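Local coordinates for protein import inner membrane translocase subunit TIM21 mitochondrial (Saccharomyces cerevisiae, PDB 2CIU) that helps carry presequence-bearing proteins across the mitochondrial inner membrane as part of the TIM23 complex, keeping that complex close to the TOM complex, at residues S16-N21 and F76-K81; L28-G33 and E38-Y43; M105-P110 and Y115-P120. All blocks are in the same frame, centred on the assembly; numbering follows the deposited sequence.

In the fold
All three contacts belong to the intermembrane-space domain of Tim21, where two N-terminal helices lie against one antiparallel sheet. Contact 1 sets the end of helix 6-20 on strand 70-79. Contact 2, whose segments both fall between those of contact 1 in sequence, joins the loop after helix 22-27 to the lead-in of strand 41-48, the sheet neighbour of 70-79; the two centres are about 7 Å apart. Contact 3, later in the chain, is the hairpin of strands 101-108 and 115-116, its centre about 12 Å from contact 1 and 17 Å from contact 2. Val18 also touches Met105 and Leu117, so helix 6-20 bridges contacts 1 and 3, and helices and hairpin pack as one domain.

Contact 1 (S16-N21 and F76-K81); sequences SMVEKN and FHVESK
Val18, on the last turns of helix 6-20, meets Val78 and Phe76 of strand 70-79, and these two meetings make up the whole contact. From the helix, the CA-CB bond of Val18 aims at the strand, and at CB the side chain forks. CG1 is anti to the backbone N (chi1 177°) and comes up against one methyl of Val78, with Val18 CG1 and Val78 CG2 4.0 Å apart. The other branch goes to the aromatic neighbour: Val18 CG2 stands 4.5 Å from Phe76 CZ, approaching the far end of the ring obliquely. The valine side chains pass in opposite senses, one methyl of each making the touch.

Around this, Phe76 meets Phe11 edge-to-face and also packs on Ala14 and Val15, while Val78 touches Val15, so the same helix covers the strand over about two turns. Val18 CG2 also reaches Met105 and Leu117 of the adjoining hairpin. All three residues of the contact are buried, and no hydrogen bond crosses between the segments. The chemistry is therefore purely apolar: a light touch of methyls and a ring that adds to the packing of helix on sheet beside the neighbouring helix residues, through dispersion and exclusion of water, without the directional demands of polar bonds.

Contact 2 (L28-G33 and E38-Y43); sequences LQCDDG and ERLKAY
The loop that leaves helix 22-27 is tied here to the lead-in of strand 41-48, chiefly through Glu38 and Asp32. The helix ends in a Schellman motif, with Gln29 at positive phi, and the chain then passes through an inverse gamma turn centred on Asp31. Glu38 reaches for this turn with CG anti to its own N (chi1 179°) and the chain extended beyond. Its OE1 accepts the backbone N-H of Asp31, with Asp31 N and Glu38 OE1 2.8 Å apart and the bond nearly straight at 167°. A water also donates to Glu38 OE1 and to the carbonyl oxygen of Gln29, giving OE1 a second donor. The return bond runs from Glu38 N to Asp32 OD1 at 2.9 Å, and the two carboxylate planes stand 73° apart.

The other oxygens have partners nearby: Glu38 OE2 accepts from Lys81 N, and Asp32 OD2 forms a salt bridge with Arg25. These donors and the positive charge probably ease the closeness of the acids. Beside the polar pair, Leu40 puts CD2 3.6 Å from Cys30 SG, and its CD1 lies 3.9 Å from Leu28 CD1. The helix-to-strand connection is thus a Schellman C-cap followed by an inverse gamma turn, whose central N-H is bound by a side-chain carboxylate.

Contact 3 (M105-P110 and Y115-P120); sequences MYVDVP and YYLIKP
Tyr106 and Tyr116 run alongside each other in the same direction on one face of the hairpin, as a non-hydrogen-bonded antiparallel pair. Their ring planes are 51° apart, an oblique arrangement. The better-defined interaction is a CH-pi contact: Tyr106 CB sits over the centre of the Tyr116 ring, 3.8 Å from its centroid. Tyr106 CG stands between its backbone N and carbonyl carbon (chi1 65°), which carries its ring alongside the other, with Tyr106 CD2 3.8 Å from Tyr116 CE1.

The opposite face carries Met105, Val107 and Ile118, together with Tyr115, whose ring leads away from the strand partner. The CB atoms of Met105 and Ile118 are 3.9 Å apart. Leu117, at the bulge, turns toward strand 101-108. Met105, its chain extended, crosses it obliquely, with Met105 SD 3.9 Å from Leu117 CD1, and that same methyl of Leu117 also approaches Val107 CG2.

Between the two faces the backbones are laced together. Val107 and Tyr115 exchange two bonds, one of them from Tyr115 N to Val107 O at 3.0 Å. A classic beta bulge then shifts the register: Leu117 and Ile118 both face Met105, and Met105 O accepts from both. The Leu117 N bond is 2.8 Å long and comes tilted from the carbonyl plane, whereas Ile118 N donates almost straight (175°), in that plane and on a lone pair. Met105 N answers with a bond to Ile118 O.

Strand 84-92 flanks strand 101-108 across from the hairpin partner, and its His88 meets the Tyr106 ring. Helix 6-20 covers the face of Met105 and Ile118 through Ala14, Met17 and Val18, and helix 22-27 continues the cover with Ile24 and Leu27 against Val107, Val109 and Tyr115.

Contact 1 (S16-N21 and F76-K81)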
loop_
_atom_site.group_PDB
_atom_site.type_symbol
_atom_site.label_atom_id
_atom_site.label_comp_id
_atom_site.label_asym_id
_atom_site.label_seq_id
_atom_site.Cartn_x
_atom_site.Cartn_y
_atom_site.Cartn_z
ATOM N N SER A 16 7.607 -0.858 3.059
ATOM C CA SER A 16 8.932 -1.360 2.728
ATOM C C SER A 16 8.891 -2.173 1.443
ATOM O O SER A 16 9.801 -2.090 0.617
ATOM C CB SER A 16 9.489 -2.189 3.882
ATOM O OG SER A 16 9.724 -1.352 4.999
ATOM N N MET A 17 7.827 -2.952 1.254
ATOM C CA MET A 17 7.677 -3.745 0.039
ATOM C C MET A 17 7.541 -2.851 -1.187
ATOM O O MET A 17 8.109 -3.119 -2.241
ATOM C CB MET A 17 6.426 -4.609 0.114
ATOM C CG MET A 17 6.444 -5.694 1.145
ATOM S SD MET A 17 4.806 -6.449 1.155
ATOM C CE MET A 17 4.689 -6.921 -0.525
ATOM N N VAL A 18 6.749 -1.796 -1.048
ATOM C CA VAL A 18 6.519 -0.867 -2.137
ATOM C C VAL A 18 7.797 -0.155 -2.555
ATOM O O VAL A 18 8.118 -0.065 -3.737
ATOM C CB VAL A 18 5.474 0.185 -1.718
ATOM C CG1 VAL A 18 5.276 1.211 -2.831
ATOM C CG2 VAL A 18 4.170 -0.514 -1.361
ATOM N N GLU A 19 8.512 0.347 -1.558
ATOM C CA GLU A 19 9.745 1.092 -1.772
ATOM C C GLU A 19 10.841 0.284 -2.449
ATOM O O GLU A 19 11.629 0.825 -3.226
ATOM C CB GLU A 19 10.249 1.621 -0.430
ATOM C CG GLU A 19 11.566 2.358 -0.492
ATOM C CD GLU A 19 12.049 2.733 0.882
ATOM O OE1 GLU A 19 12.215 1.819 1.718
ATOM O OE2 GLU A 19 12.258 3.939 1.128
ATOM N N LYS A 20 10.893 -1.012 -2.160
ATOM C CA LYS A 20 11.925 -1.870 -2.739
ATOM C C LYS A 20 11.544 -2.464 -4.087
ATOM O O LYS A 20 12.358 -3.117 -4.738
ATOM C CB LYS A 20 12.277 -3.002 -1.767
ATOM N N ASN A 21 10.311 -2.231 -4.527
ATOM C CA ASN A 21 9.869 -2.789 -5.796
ATOM C C ASN A 21 10.332 -1.957 -6.985
ATOM O O ASN A 21 9.901 -0.817 -7.159
ATOM C CB ASN A 21 8.343 -2.915 -5.808
ATOM C CG ASN A 21 7.834 -3.585 -7.056
ATOM O OD1 ASN A 21 7.831 -2.997 -8.135
ATOM N ND2 ASN A 21 7.407 -4.838 -6.920
ATOM N N PHE A 76 -2.470 4.075 2.156
ATOM C CA PHE A 76 -1.459 5.081 2.461
ATOM C C PHE A 76 -0.814 5.521 1.158
ATOM O O PHE A 76 -1.110 4.978 0.097
ATOM C CB PHE A 76 -0.412 4.545 3.464
ATOM C CG PHE A 76 0.384 3.374 2.971
ATOM C CD1 PHE A 76 1.549 3.561 2.221
ATOM C CD2 PHE A 76 -0.014 2.076 3.273
ATOM C CE1 PHE A 76 2.298 2.467 1.789
ATOM C CE2 PHE A 76 0.729 0.981 2.844
ATOM C CZ PHE A 76 1.890 1.174 2.102
ATOM N N HIS A 77 0.050 6.524 1.221
ATOM C CA HIS A 77 0.682 7.003 0.014
ATOM C C HIS A 77 2.182 6.919 0.095
ATOM O O HIS A 77 2.743 6.901 1.185
ATOM C CB HIS A 77 0.338 8.472 -0.244
ATOM C CG HIS A 77 -1.104 8.717 -0.567
ATOM N ND1 HIS A 77 -2.056 8.969 0.397
ATOM C CD2 HIS A 77 -1.749 8.763 -1.756
ATOM C CE1 HIS A 77 -3.227 9.166 -0.188
ATOM N NE2 HIS A 77 -3.066 9.049 -1.493
ATOM N N VAL A 78 2.804 6.874 -1.079
ATOM C CA VAL A 78 4.258 6.878 -1.209
ATOM C C VAL A 78 4.488 7.961 -2.253
ATOM O O VAL A 78 3.905 7.935 -3.343
ATOM C CB VAL A 78 4.822 5.523 -1.680
ATOM C CG1 VAL A 78 6.331 5.648 -1.928
ATOM C CG2 VAL A 78 4.565 4.455 -0.610
ATOM N N GLU A 79 5.331 8.928 -1.909
ATOM C CA GLU A 79 5.578 10.064 -2.780
ATOM C C GLU A 79 7.026 10.255 -3.204
ATOM O O GLU A 79 7.928 10.187 -2.373
ATOM C CB GLU A 79 5.112 11.343 -2.075
ATOM C CG GLU A 79 5.414 12.618 -2.865
ATOM C CD GLU A 79 5.034 13.895 -2.143
ATOM O OE1 GLU A 79 5.335 14.980 -2.681
ATOM O OE2 GLU A 79 4.437 13.841 -1.048
ATOM N N SER A 80 7.230 10.484 -4.497
ATOM C CA SER A 80 8.567 10.775 -5.026
ATOM C C SER A 80 8.501 12.250 -5.398
ATOM O O SER A 80 7.450 12.876 -5.282
ATOM C CB SER A 80 8.872 9.955 -6.281
ATOM O OG SER A 80 8.030 10.342 -7.357
ATOM N N LYS A 81 9.616 12.815 -5.849
ATOM C CA LYS A 81 9.609 14.221 -6.241
ATOM C C LYS A 81 8.693 14.477 -7.449
ATOM O O LYS A 81 8.333 15.621 -7.733
ATOM C CB LYS A 81 11.032 14.676 -6.588
ATOM C CG LYS A 81 11.990 14.679 -5.410
ATOM C CD LYS A 81 13.423 14.884 -5.887
ATOM C CE LYS A 81 14.418 14.672 -4.756
ATOM N NZ LYS A 81 15.812 14.581 -5.273
#

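Contact 2 (L28-G33 and E38-Y43)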
loop_
_atom_site.group_PDB
_atom_site.type_symbol
_atom_site.label_atom_id
_atom_site.label_comp_id
_atom_site.label_asym_id
_atom_site.label_seq_id
_atom_site.Cartn_x
_atom_site.Cartn_y
_atom_site.Cartn_z
ATOM N N LEU A 28 6.878 5.603 -10.183
ATOM C CA LEU A 28 6.972 6.840 -9.416
ATOM C C LEU A 28 8.023 7.772 -10.013
ATOM O O LEU A 28 8.188 8.895 -9.549
ATOM C CB LEU A 28 7.334 6.537 -7.963
ATOM C CG LEU A 28 6.240 5.921 -7.086
ATOM C CD1 LEU A 28 6.855 5.441 -5.778
ATOM C CD2 LEU A 28 5.145 6.948 -6.832
ATOM N N GLN A 29 8.707 7.289 -11.043
ATOM C CA GLN A 29 9.739 8.061 -11.721
ATOM C C GLN A 29 10.795 8.526 -10.724
ATOM O O GLN A 29 11.187 9.698 -10.710
ATOM C CB GLN A 29 9.110 9.253 -12.445
ATOM C CG GLN A 29 8.198 8.827 -13.593
ATOM C CD GLN A 29 7.547 9.994 -14.297
ATOM O OE1 GLN A 29 8.168 11.043 -14.488
ATOM N NE2 GLN A 29 6.291 9.816 -14.709
ATOM N N CYS A 30 11.247 7.591 -9.894
ATOM C CA CYS A 30 12.274 7.883 -8.894
ATOM C C CYS A 30 13.571 8.325 -9.546
ATOM O O CYS A 30 13.940 7.828 -10.604
ATOM C CB CYS A 30 12.576 6.649 -8.052
ATOM S SG CYS A 30 11.238 6.173 -6.934
ATOM N N ASP A 31 14.242 9.263 -8.888
ATOM C CA ASP A 31 15.527 9.780 -9.340
ATOM C C ASP A 31 16.538 8.784 -8.763
ATOM O O ASP A 31 17.162 9.048 -7.741
ATOM C CB ASP A 31 15.746 11.174 -8.739
ATOM C CG ASP A 31 17.000 11.849 -9.254
ATOM O OD1 ASP A 31 17.736 11.229 -10.046
ATOM O OD2 ASP A 31 17.244 13.008 -8.858
ATOM N N ASP A 32 16.673 7.630 -9.407
ATOM C CA ASP A 32 17.601 6.599 -8.940
ATOM C C ASP A 32 18.806 6.565 -9.863
ATOM O O ASP A 32 18.678 6.336 -11.059
ATOM C CB ASP A 32 16.945 5.213 -8.940
ATOM C CG ASP A 32 15.793 5.105 -7.959
ATOM O OD1 ASP A 32 15.693 5.940 -7.038
ATOM O OD2 ASP A 32 14.990 4.157 -8.111
ATOM N N GLY A 33 19.983 6.789 -9.303
ATOM C CA GLY A 33 21.161 6.784 -10.143
ATOM C C GLY A 33 22.382 6.235 -9.451
ATOM O O GLY A 33 22.309 5.670 -8.360
ATOM N N GLU A 38 16.580 7.594 -4.774
ATOM C CA GLU A 38 15.806 8.670 -4.183
ATOM C C GLU A 38 15.163 8.205 -2.884
ATOM O O GLU A 38 14.685 7.066 -2.781
ATOM C CB GLU A 38 14.708 9.129 -5.146
ATOM C CG GLU A 38 13.826 10.240 -4.582
ATOM C CD GLU A 38 12.740 10.700 -5.549
ATOM O OE1 GLU A 38 12.807 10.371 -6.750
ATOM O OE2 GLU A 38 11.827 11.418 -5.097
ATOM N N ARG A 39 15.155 9.087 -1.890
ATOM C CA ARG A 39 14.539 8.773 -0.610
ATOM C C ARG A 39 13.057 9.116 -0.728
ATOM O O ARG A 39 12.682 10.286 -0.730
ATOM C CB ARG A 39 15.171 9.606 0.506
ATOM C CG ARG A 39 16.604 9.198 0.819
ATOM C CD ARG A 39 17.157 9.984 1.997
ATOM N NE ARG A 39 17.395 11.386 1.670
ATOM C CZ ARG A 39 18.388 11.816 0.897
ATOM N NH1 ARG A 39 19.243 10.949 0.367
ATOM N NH2 ARG A 39 18.530 13.112 0.654
ATOM N N LEU A 40 12.226 8.090 -0.845
ATOM C CA LEU A 40 10.788 8.300 -0.956
ATOM C C LEU A 40 10.183 8.693 0.387
ATOM O O LEU A 40 10.773 8.472 1.449
ATOM C CB LEU A 40 10.121 7.034 -1.489
ATOM C CG LEU A 40 10.484 6.624 -2.918
ATOM C CD1 LEU A 40 9.788 5.316 -3.278
ATOM C CD2 LEU A 40 10.085 7.729 -3.879
ATOM N N LYS A 41 8.993 9.282 0.326
ATOM C CA LYS A 41 8.265 9.744 1.492
ATOM C C LYS A 41 6.937 8.980 1.557
ATOM O O LYS A 41 6.391 8.612 0.520
ATOM C CB LYS A 41 8.013 11.239 1.336
ATOM C CG LYS A 41 7.277 11.896 2.473
ATOM C CD LYS A 41 7.107 13.381 2.180
ATOM C CE LYS A 41 6.460 14.112 3.328
ATOM N NZ LYS A 41 6.474 15.584 3.066
ATOM N N ALA A 42 6.453 8.720 2.766
ATOM C CA ALA A 42 5.198 7.995 2.939
ATOM C C ALA A 42 4.372 8.589 4.069
ATOM O O ALA A 42 4.907 9.121 5.041
ATOM C CB ALA A 42 5.475 6.502 3.215
ATOM N N TYR A 43 3.054 8.494 3.937
ATOM C CA TYR A 43 2.148 9.021 4.942
ATOM C C TYR A 43 0.778 8.417 4.722
ATOM O O TYR A 43 0.562 7.718 3.724
ATOM C CB TYR A 43 2.071 10.559 4.880
ATOM C CG TYR A 43 2.086 11.147 3.486
ATOM C CD1 TYR A 43 0.964 11.056 2.656
ATOM C CD2 TYR A 43 3.235 11.771 2.972
ATOM C CE1 TYR A 43 0.978 11.566 1.356
ATOM C CE2 TYR A 43 3.258 12.277 1.663
ATOM C CZ TYR A 43 2.119 12.169 0.863
ATOM O OH TYR A 43 2.118 12.635 -0.432
HETATM O O HOH W 1 11.291 11.663 -8.704
#

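Contact 3 (M105-P110 and Y115-P120)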
loop_
_atom_site.group_PDB
_atom_site.type_symbol
_atom_site.label_atom_id
_atom_site.label_comp_id
_atom_site.label_asym_id
_atom_site.label_seq_id
_atom_site.Cartn_x
_atom_site.Cartn_y
_atom_site.Cartn_z
ATOM N N MET A 105 -2.822 -6.440 -2.389
ATOM C CA MET A 105 -2.062 -5.209 -2.252
ATOM C C MET A 105 -1.770 -4.635 -3.626
ATOM O O MET A 105 -1.217 -5.312 -4.493
ATOM C CB MET A 105 -0.765 -5.460 -1.482
ATOM C CG MET A 105 0.015 -4.179 -1.242
ATOM S SD MET A 105 1.566 -4.499 -0.354
ATOM C CE MET A 105 1.824 -2.912 0.327
ATOM N N TYR A 106 -2.191 -3.394 -3.856
ATOM C CA TYR A 106 -1.935 -2.787 -5.143
ATOM C C TYR A 106 -1.561 -1.328 -4.981
ATOM O O TYR A 106 -1.749 -0.724 -3.918
ATOM C CB TYR A 106 -3.133 -2.968 -6.097
ATOM C CG TYR A 106 -4.417 -2.266 -5.695
ATOM C CD1 TYR A 106 -4.589 -0.894 -5.903
ATOM C CD2 TYR A 106 -5.460 -2.982 -5.108
ATOM C CE1 TYR A 106 -5.775 -0.249 -5.533
ATOM C CE2 TYR A 106 -6.644 -2.353 -4.735
ATOM C CZ TYR A 106 -6.798 -0.995 -4.945
ATOM O OH TYR A 106 -7.957 -0.376 -4.537
ATOM N N VAL A 107 -1.000 -0.778 -6.047
ATOM C CA VAL A 107 -0.545 0.595 -6.046
ATOM C C VAL A 107 -1.075 1.319 -7.247
ATOM O O VAL A 107 -0.932 0.844 -8.372
ATOM C CB VAL A 107 0.995 0.655 -6.092
ATOM C CG1 VAL A 107 1.452 2.101 -6.054
ATOM C CG2 VAL A 107 1.570 -0.145 -4.944
ATOM N N ASP A 108 -1.694 2.467 -6.999
ATOM C CA ASP A 108 -2.245 3.291 -8.063
ATOM C C ASP A 108 -1.434 4.571 -8.229
ATOM O O ASP A 108 -1.403 5.397 -7.319
ATOM C CB ASP A 108 -3.690 3.708 -7.752
ATOM C CG ASP A 108 -4.699 2.584 -7.955
ATOM O OD1 ASP A 108 -4.418 1.634 -8.713
ATOM O OD2 ASP A 108 -5.798 2.680 -7.360
ATOM N N VAL A 109 -0.793 4.729 -9.385
ATOM C CA VAL A 109 -0.033 5.937 -9.700
ATOM C C VAL A 109 -0.791 6.582 -10.857
ATOM O O VAL A 109 -1.110 5.918 -11.843
ATOM C CB VAL A 109 1.393 5.611 -10.157
ATOM C CG1 VAL A 109 2.119 6.907 -10.517
ATOM C CG2 VAL A 109 2.135 4.852 -9.058
ATOM N N PRO A 110 -1.104 7.880 -10.758
ATOM C CA PRO A 110 -1.844 8.503 -11.860
ATOM C C PRO A 110 -1.223 8.304 -13.236
ATOM O O PRO A 110 -0.017 8.500 -13.427
ATOM C CB PRO A 110 -1.902 9.973 -11.448
ATOM C CG PRO A 110 -1.949 9.893 -9.966
ATOM C CD PRO A 110 -0.907 8.837 -9.653
ATOM N N TYR A 115 -1.017 -1.467 -10.279
ATOM C CA TYR A 115 0.009 -2.481 -10.116
ATOM C C TYR A 115 -0.195 -3.341 -8.878
ATOM O O TYR A 115 -0.184 -2.842 -7.755
ATOM C CB TYR A 115 1.381 -1.800 -10.044
ATOM C CG TYR A 115 2.540 -2.744 -10.172
ATOM C CD1 TYR A 115 3.219 -2.875 -11.383
ATOM C CD2 TYR A 115 2.948 -3.524 -9.095
ATOM C CE1 TYR A 115 4.278 -3.767 -11.513
ATOM C CE2 TYR A 115 4.009 -4.414 -9.214
ATOM C CZ TYR A 115 4.665 -4.531 -10.423
ATOM O OH TYR A 115 5.707 -5.421 -10.532
ATOM N N TYR A 116 -0.380 -4.641 -9.078
ATOM C CA TYR A 116 -0.571 -5.536 -7.945
ATOM C C TYR A 116 0.724 -6.132 -7.415
ATOM O O TYR A 116 1.455 -6.806 -8.140
ATOM C CB TYR A 116 -1.525 -6.680 -8.324
ATOM C CG TYR A 116 -2.980 -6.279 -8.308
ATOM C CD1 TYR A 116 -3.772 -6.535 -7.190
ATOM C CD2 TYR A 116 -3.552 -5.599 -9.384
ATOM C CE1 TYR A 116 -5.103 -6.122 -7.139
ATOM C CE2 TYR A 116 -4.887 -5.179 -9.346
ATOM C CZ TYR A 116 -5.650 -5.444 -8.217
ATOM O OH TYR A 116 -6.951 -5.001 -8.149
ATOM N N LEU A 117 1.015 -5.860 -6.152
ATOM C CA LEU A 117 2.184 -6.429 -5.500
ATOM C C LEU A 117 1.774 -7.803 -4.994
ATOM O O LEU A 117 2.563 -8.743 -4.990
ATOM C CB LEU A 117 2.637 -5.561 -4.326
ATOM C CG LEU A 117 3.340 -4.254 -4.701
ATOM C CD1 LEU A 117 3.626 -3.442 -3.438
ATOM C CD2 LEU A 117 4.630 -4.565 -5.443
ATOM N N ILE A 118 0.524 -7.911 -4.559
ATOM C CA ILE A 118 0.006 -9.176 -4.068
ATOM C C ILE A 118 -1.360 -9.373 -4.690
ATOM O O ILE A 118 -2.289 -8.612 -4.422
ATOM C CB ILE A 118 -0.097 -9.176 -2.529
ATOM C CG1 ILE A 118 1.314 -9.056 -1.942
ATOM C CG2 ILE A 118 -0.790 -10.449 -2.041
ATOM C CD1 ILE A 118 1.376 -8.978 -0.448
ATOM N N LYS A 119 -1.461 -10.373 -5.560
ATOM C CA LYS A 119 -2.723 -10.675 -6.220
ATOM C C LYS A 119 -3.493 -11.663 -5.369
ATOM O O LYS A 119 -2.955 -12.686 -4.942
ATOM C CB LYS A 119 -2.478 -11.258 -7.611
ATOM C CG LYS A 119 -2.065 -10.223 -8.641
ATOM C CD LYS A 119 -1.869 -10.862 -10.003
ATOM C CE LYS A 119 -1.501 -9.827 -11.049
ATOM N NZ LYS A 119 -1.340 -10.439 -12.400
ATOM N N PRO A 120 -4.774 -11.371 -5.115
ATOM C CA PRO A 120 -5.617 -12.244 -4.298
ATOM C C PRO A 120 -5.730 -13.663 -4.839
ATOM O O PRO A 120 -5.611 -13.895 -6.049
ATOM C CB PRO A 120 -6.964 -11.523 -4.301
ATOM C CG PRO A 120 -6.592 -10.089 -4.498
ATOM C CD PRO A 120 -5.526 -10.184 -5.555
#